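Local coordinates for protein DNA ligase (Archaeoglobus fulgidus, PDB 3GDE) that probably seals nicks in double-stranded DNA, using ATP and magnesium, during DNA replication, recombination and repair, at residues Lys219-Ile222 with His223-Val226; Val233-Ser236 with Leu237-Val241; Val545-Leu548 with Tyr549-Gln552. All blocks are in the same frame, centred on the assembly; numbering follows the deposited sequence.

Interaction 1. Residues Lys219-Ile222 with His223-Val226; sequences KIEI and HIPV
Ile-222 lays its CG2 methyl over one face of the imidazole of His-223, 3.5 Å from the ring centroid and only 15° off the ring normal, which meets the geometry of a CH-pi contact. The methyl branch, not the longer CG1-CD1 arm, does the touching: CG2 stands opposite the backbone N about the CA-CB bond, while the CG1 arm leads away; the side chain also touches Ile-297 and His-261. The ring is also fixed at its far end, where NE2 of His-223 is hydrogen-bonded to the backbone O of Arg-266. Replacing His-223 by alanine is likely to leave the Arg-266 carbonyl without this donor and the Ile-222 methyl without the ring face it rests on.

The two residues form the central pair of a type II beta turn running from Glu-221 to Ile-224, His-223 holding a positive phi of 84°. The turn is closed by the hydrogen bond from Ile-224 N to Glu-221 O, 3.1 Å long with an N-H...O angle of 153°. At its two ends the side chains of Glu-221 and Ile-224 lie side by side and point the same way. There CG and the carboxylate of Glu-221 both lie along the CD1 methyl of Ile-224, with OE2 of Glu-221 nearest to it at 3.3 Å; the first torsion swings CG into the space between the backbone N and carbonyl carbon. On the backbone side, a water accepts from Glu-221 N at 3.1 Å and lies 2.8 Å from Ile-224 O, to which it can donate.

Beyond the turn, Ile-220 and Val-226 cross at about a right angle, and CG2 of Ile-220 meets CG1 of Val-226 at 3.8 Å. The loop leads from helix 200-216 to strand 230-233, and Tyr-270 OH is hydrogen-bonded to its His-223 O.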
loop_
_atom_site.group_PDB
_atom_site.type_symbol
_atom_site.label_atom_id
_atom_site.label_comp_id
_atom_site.label_asym_id
_atom_site.label_seq_id
_atom_site.Cartn_x
_atom_site.Cartn_y
_atom_site.Cartn_z
ATOM N N LYS A 219 15.632 -15.875 -1.934
ATOM C CA LYS A 219 14.975 -16.183 -3.202
ATOM C C LYS A 219 13.465 -15.989 -3.115
ATOM O O LYS A 219 12.890 -15.949 -2.019
ATOM C CB LYS A 219 15.263 -17.628 -3.635
ATOM C CG LYS A 219 16.703 -17.950 -3.925
ATOM C CD LYS A 219 16.879 -19.457 -3.992
ATOM C CE LYS A 219 18.355 -19.853 -4.038
ATOM N NZ LYS A 219 18.506 -21.336 -3.887
ATOM N N ILE A 220 12.838 -15.866 -4.284
ATOM C CA ILE A 220 11.387 -15.902 -4.407
ATOM C C ILE A 220 10.901 -17.285 -3.981
ATOM O O ILE A 220 11.447 -18.297 -4.405
ATOM C CB ILE A 220 10.931 -15.627 -5.872
ATOM C CG1 ILE A 220 11.390 -14.239 -6.336
ATOM C CG2 ILE A 220 9.420 -15.797 -6.014
ATOM C CD1 ILE A 220 11.318 -14.019 -7.834
ATOM N N GLU A 221 9.889 -17.312 -3.122
ATOM C CA GLU A 221 9.200 -18.546 -2.804
ATOM C C GLU A 221 7.707 -18.404 -3.080
ATOM O O GLU A 221 7.123 -17.329 -2.872
ATOM C CB GLU A 221 9.506 -19.033 -1.370
ATOM C CG GLU A 221 9.346 -18.016 -0.263
ATOM C CD GLU A 221 10.029 -18.446 1.047
ATOM O OE1 GLU A 221 11.256 -18.214 1.196
ATOM O OE2 GLU A 221 9.332 -19.002 1.933
ATOM N N ILE A 222 7.105 -19.486 -3.572
ATOM C CA ILE A 222 5.695 -19.484 -3.946
ATOM C C ILE A 222 4.799 -19.163 -2.747
ATOM O O ILE A 222 4.994 -19.688 -1.639
ATOM C CB ILE A 222 5.252 -20.804 -4.632
ATOM C CG1 ILE A 222 6.061 -21.043 -5.904
ATOM C CG2 ILE A 222 3.766 -20.746 -5.001
ATOM C CD1 ILE A 222 5.682 -22.312 -6.669
ATOM N N HIS A 223 3.837 -18.276 -3.004
ATOM C CA HIS A 223 2.868 -17.779 -2.028
ATOM C C HIS A 223 3.402 -16.605 -1.191
ATOM O O HIS A 223 2.670 -16.023 -0.391
ATOM C CB HIS A 223 2.244 -18.915 -1.184
ATOM C CG HIS A 223 1.592 -19.986 -2.012
ATOM N ND1 HIS A 223 2.056 -21.285 -2.057
ATOM C CD2 HIS A 223 0.535 -19.939 -2.859
ATOM C CE1 HIS A 223 1.305 -21.993 -2.882
ATOM N NE2 HIS A 223 0.372 -21.200 -3.379
ATOM N N ILE A 224 4.663 -16.242 -1.407
ATOM C CA ILE A 224 5.176 -14.975 -0.886
ATOM C C ILE A 224 5.314 -13.974 -2.034
ATOM O O ILE A 224 6.107 -14.184 -2.958
ATOM C CB ILE A 224 6.481 -15.144 -0.049
ATOM C CG1 ILE A 224 6.148 -15.870 1.261
ATOM C CG2 ILE A 224 7.126 -13.779 0.248
ATOM C CD1 ILE A 224 7.335 -16.387 2.015
ATOM N N PRO A 225 4.528 -12.885 -1.976
ATOM C CA PRO A 225 4.425 -11.959 -3.096
ATOM C C PRO A 225 5.712 -11.210 -3.338
ATOM O O PRO A 225 6.432 -10.867 -2.397
ATOM C CB PRO A 225 3.325 -10.987 -2.652
ATOM C CG PRO A 225 3.387 -11.031 -1.163
ATOM C CD PRO A 225 3.697 -12.456 -0.837
ATOM N N VAL A 226 5.992 -10.980 -4.610
ATOM C CA VAL A 226 7.104 -10.147 -5.004
ATOM C C VAL A 226 6.593 -8.836 -5.605
ATOM O O VAL A 226 5.556 -8.798 -6.283
ATOM C CB VAL A 226 8.184 -10.926 -5.843
ATOM C CG1 VAL A 226 7.812 -12.404 -6.041
ATOM C CG2 VAL A 226 8.565 -10.214 -7.155
HETATM O O HOH W 1 8.918 -14.410 -2.685
#

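Interaction 2. Residues Val233-Ser236 with Leu237-Val241; sequences VAES and LESAV
Ser-236 O takes two hydrogen bonds from the first turn of the helix: one from Ser-239 OG at 2.8 Å, the other from Ala-240 N at 3.2 Å. Both donors come from the same face of the carbonyl plane, the hydroxyl standing 40° above it and the amide, at a C=O...N angle of 151°, tilted less. Ser-239 OG reaches back because chi1 of 56° sets it between its own backbone N and carbonyl carbon. The two serine hydroxyls also lie 2.8 Å apart, OG to OG.

Ser-236 occupies the N-cap position of helix 237-243, after the short loop that follows strand 230-233 within the ATP-dependent ligase domain. A water bridges the cap to Glu-238, two residues on, donating to OE2 of Glu-238 at 2.9 Å and lying 3.1 Å from Ser-236 OG. The bent Glu-238 side chain is positioned in turn by a salt bridge from OE1 to Arg-386 of helix 382-394. Before the cap, Ala-234 CB packs against Ala-240 CB at 3.9 Å, and both methyls touch Leu-419 of strand 419-422. On another side of the helix, Leu-237 packs against Val-382, Val-385 and Tyr-389.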
loop_
_atom_site.group_PDB
_atom_site.type_symbol
_atom_site.label_atom_id
_atom_site.label_comp_id
_atom_site.label_asym_id
_atom_site.label_seq_id
_atom_site.Cartn_x
_atom_site.Cartn_y
_atom_site.Cartn_z
ATOM N N VAL A 233 5.584 5.985 -18.089
ATOM C CA VAL A 233 4.742 6.492 -19.166
ATOM C C VAL A 233 5.648 7.047 -20.274
ATOM O O VAL A 233 6.501 7.885 -20.022
ATOM C CB VAL A 233 3.711 7.563 -18.688
ATOM C CG1 VAL A 233 2.802 7.990 -19.845
ATOM C CG2 VAL A 233 2.871 7.050 -17.524
ATOM N N ALA A 234 5.471 6.541 -21.491
ATOM C CA ALA A 234 6.203 7.043 -22.650
ATOM C C ALA A 234 5.549 8.312 -23.164
ATOM O O ALA A 234 4.326 8.461 -23.083
ATOM C CB ALA A 234 6.247 5.989 -23.759
ATOM N N GLU A 235 6.369 9.216 -23.691
ATOM C CA GLU A 235 5.898 10.467 -24.287
ATOM C C GLU A 235 5.023 10.178 -25.498
ATOM O O GLU A 235 3.933 10.733 -25.643
ATOM C CB GLU A 235 7.090 11.316 -24.727
ATOM C CG GLU A 235 8.261 11.341 -23.740
ATOM C CD GLU A 235 9.580 11.739 -24.399
ATOM O OE1 GLU A 235 10.644 11.243 -23.953
ATOM O OE2 GLU A 235 9.553 12.538 -25.367
ATOM N N SER A 236 5.522 9.293 -26.360
ATOM C CA SER A 236 4.826 8.886 -27.571
ATOM C C SER A 236 5.253 7.486 -27.986
ATOM O O SER A 236 6.271 6.963 -27.524
ATOM C CB SER A 236 5.114 9.865 -28.713
ATOM O OG SER A 236 6.440 9.704 -29.196
ATOM N N LEU A 237 4.463 6.903 -28.883
ATOM C CA LEU A 237 4.700 5.574 -29.430
ATOM C C LEU A 237 6.051 5.452 -30.160
ATOM O O LEU A 237 6.813 4.513 -29.912
ATOM C CB LEU A 237 3.532 5.219 -30.352
ATOM C CG LEU A 237 3.352 3.819 -30.920
ATOM C CD1 LEU A 237 1.871 3.540 -31.041
ATOM C CD2 LEU A 237 4.031 3.714 -32.280
ATOM N N GLU A 238 6.345 6.408 -31.039
ATOM C CA GLU A 238 7.565 6.363 -31.858
ATOM C C GLU A 238 8.848 6.769 -31.122
ATOM O O GLU A 238 9.945 6.435 -31.568
ATOM C CB GLU A 238 7.407 7.167 -33.160
ATOM C CG GLU A 238 6.845 8.576 -32.989
ATOM C CD GLU A 238 5.323 8.598 -32.916
ATOM O OE1 GLU A 238 4.675 7.872 -33.705
ATOM O OE2 GLU A 238 4.779 9.346 -32.074
ATOM N N SER A 239 8.713 7.478 -30.004
ATOM C CA SER A 239 9.867 7.796 -29.164
ATOM C C SER A 239 10.269 6.590 -28.324
ATOM O O SER A 239 11.460 6.341 -28.102
ATOM C CB SER A 239 9.564 8.979 -28.254
ATOM O OG SER A 239 8.408 8.729 -27.476
ATOM N N ALA A 240 9.267 5.851 -27.853
ATOM C CA ALA A 240 9.491 4.614 -27.112
ATOM C C ALA A 240 10.127 3.554 -28.013
ATOM O O ALA A 240 11.134 2.938 -27.648
ATOM C CB ALA A 240 8.178 4.105 -26.525
ATOM N N VAL A 241 9.553 3.368 -29.201
ATOM C CA VAL A 241 9.993 2.312 -30.117
ATOM C C VAL A 241 11.248 2.699 -30.921
ATOM O O VAL A 241 11.624 2.010 -31.875
ATOM C CB VAL A 241 8.819 1.807 -31.026
ATOM C CG1 VAL A 241 8.494 2.809 -32.112
ATOM C CG2 VAL A 241 9.132 0.439 -31.629
HETATM O O HOH W 2 9.251 7.825 -24.219
HETATM O O HOH W 3 6.610 11.536 -31.743
#

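Interaction 3. Residues Val545-Leu548 with Tyr549-Gln552; sequences VENL and YKLQ
Tyr-549 N donates to Val-545 O at 2.8 Å with an N-H...O angle of 156°, and Lys-550 N donates to Glu-546 O at 3.0 Å with a straighter 171°. These i to i+4 bonds are the regular alpha-helical pattern. It weakens one residue later: Leu-551 N makes only weak bonds, to Asn-547 O at 3.1 Å and to Leu-548 O at 3.4 Å.

Van der Waals contacts set side-chain carbons against the backbone carbonyl oxygens of the preceding turn. CB of Tyr-549 sits 3.4 Å from Val-545 O, and CB of Leu-551 is 3.3 Å from Asn-547 O. With its CG opposite the backbone N (chi1 172°), the Tyr-549 ring extends away from the preceding turn.

Among charged groups, Glu-546 OE1 and Lys-550 NZ are one turn apart but 6.3 Å from each other, too far for a salt bridge.

Helix 542-550 is the last of the chain. Val-545 and Leu-548 pack on Ile-510 of strand 509-512, the Tyr-549 ring meets those of Tyr-520 in strand 520-523 and Phe-553, and Leu-551 reaches Glu-235 in the loop between strand 230-233 and helix 237-243.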
loop_
_atom_site.group_PDB
_atom_site.type_symbol
_atom_site.label_atom_id
_atom_site.label_comp_id
_atom_site.label_asym_id
_atom_site.label_seq_id
_atom_site.Cartn_x
_atom_site.Cartn_y
_atom_site.Cartn_z
ATOM N N VAL A 545 4.767 12.169 -9.232
ATOM C CA VAL A 545 4.252 13.485 -9.600
ATOM C C VAL A 545 5.294 14.261 -10.420
ATOM O O VAL A 545 4.974 14.814 -11.481
ATOM C CB VAL A 545 3.775 14.294 -8.345
ATOM C CG1 VAL A 545 3.279 15.695 -8.736
ATOM C CG2 VAL A 545 2.685 13.532 -7.604
ATOM N N GLU A 546 6.536 14.268 -9.925
ATOM C CA GLU A 546 7.680 14.884 -10.603
ATOM C C GLU A 546 7.865 14.365 -12.028
ATOM O O GLU A 546 8.003 15.155 -12.957
ATOM C CB GLU A 546 8.967 14.656 -9.801
ATOM C CG GLU A 546 9.113 15.576 -8.603
ATOM C CD GLU A 546 10.132 15.084 -7.557
ATOM O OE1 GLU A 546 10.720 13.987 -7.721
ATOM O OE2 GLU A 546 10.326 15.813 -6.556
ATOM N N ASN A 547 7.886 13.042 -12.184
ATOM C CA ASN A 547 8.026 12.410 -13.498
ATOM C C ASN A 547 6.847 12.732 -14.413
ATOM O O ASN A 547 7.037 13.019 -15.595
ATOM C CB ASN A 547 8.186 10.883 -13.371
ATOM C CG ASN A 547 9.517 10.467 -12.731
ATOM O OD1 ASN A 547 10.507 11.205 -12.758
ATOM N ND2 ASN A 547 9.535 9.274 -12.148
ATOM N N LEU A 548 5.636 12.697 -13.866
ATOM C CA LEU A 548 4.451 13.041 -14.654
ATOM C C LEU A 548 4.451 14.508 -15.084
ATOM O O LEU A 548 4.034 14.825 -16.202
ATOM C CB LEU A 548 3.157 12.659 -13.933
ATOM C CG LEU A 548 2.913 11.147 -13.737
ATOM C CD1 LEU A 548 1.686 10.892 -12.866
ATOM C CD2 LEU A 548 2.794 10.397 -15.059
ATOM N N TYR A 549 4.947 15.387 -14.208
ATOM C CA TYR A 549 5.136 16.803 -14.545
ATOM C C TYR A 549 6.120 16.995 -15.706
ATOM O O TYR A 549 5.788 17.633 -16.697
ATOM C CB TYR A 549 5.598 17.610 -13.326
ATOM C CG TYR A 549 5.978 19.030 -13.672
ATOM C CD1 TYR A 549 5.016 20.035 -13.714
ATOM C CD2 TYR A 549 7.298 19.366 -13.980
ATOM C CE1 TYR A 549 5.350 21.340 -14.048
ATOM C CE2 TYR A 549 7.648 20.671 -14.312
ATOM C CZ TYR A 549 6.667 21.650 -14.347
ATOM O OH TYR A 549 7.003 22.940 -14.671
ATOM N N LYS A 550 7.322 16.438 -15.566
ATOM C CA LYS A 550 8.386 16.537 -16.578
ATOM C C LYS A 550 7.955 16.035 -17.949
ATOM O O LYS A 550 8.479 16.475 -18.971
ATOM C CB LYS A 550 9.640 15.767 -16.129
ATOM C CG LYS A 550 10.547 16.560 -15.197
ATOM C CD LYS A 550 11.935 15.935 -15.053
ATOM C CE LYS A 550 12.051 15.051 -13.815
ATOM N NZ LYS A 550 13.473 14.930 -13.330
ATOM N N LEU A 551 6.996 15.113 -17.943
ATOM C CA LEU A 551 6.532 14.433 -19.139
ATOM C C LEU A 551 5.488 15.242 -19.912
ATOM O O LEU A 551 5.142 14.900 -21.041
ATOM C CB LEU A 551 5.972 13.063 -18.753
ATOM C CG LEU A 551 5.747 12.030 -19.851
ATOM C CD1 LEU A 551 7.047 11.332 -20.219
ATOM C CD2 LEU A 551 4.711 11.045 -19.380
ATOM N N GLN A 552 4.987 16.310 -19.298
ATOM C CA GLN A 552 4.110 17.259 -19.984
ATOM C C GLN A 552 4.888 18.112 -20.986
ATOM O O GLN A 552 4.313 18.641 -21.937
ATOM C CB GLN A 552 3.412 18.163 -18.974
ATOM C CG GLN A 552 2.479 17.429 -18.026
ATOM C CD GLN A 552 1.922 18.332 -16.945
ATOM O OE1 GLN A 552 2.552 19.317 -16.551
ATOM N NE2 GLN A 552 0.738 17.994 -16.450
#

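Along the chain the three come in series. Interaction 1 lies in the loop that follows helix 200-216, interaction 2 joins strand 230-233 to helix 237-243, and interaction 3 lies on helix 542-550 and the residues just after it. Interaction 1 stands apart, its centre about 32 Å from that of interaction 2 and about 33 Å from that of interaction 3. The latter two have centres about 15 Å apart and touch: Leu-551 CD1 lies 3.5 Å from Val-233 O and 3.7 Å from Glu-235 CG. The C-terminal segment thus packs on the adenylation domain near the predicted ATP-binding Arg-414 and Lys-420, consistent with the tightly closed conformation of this ligase.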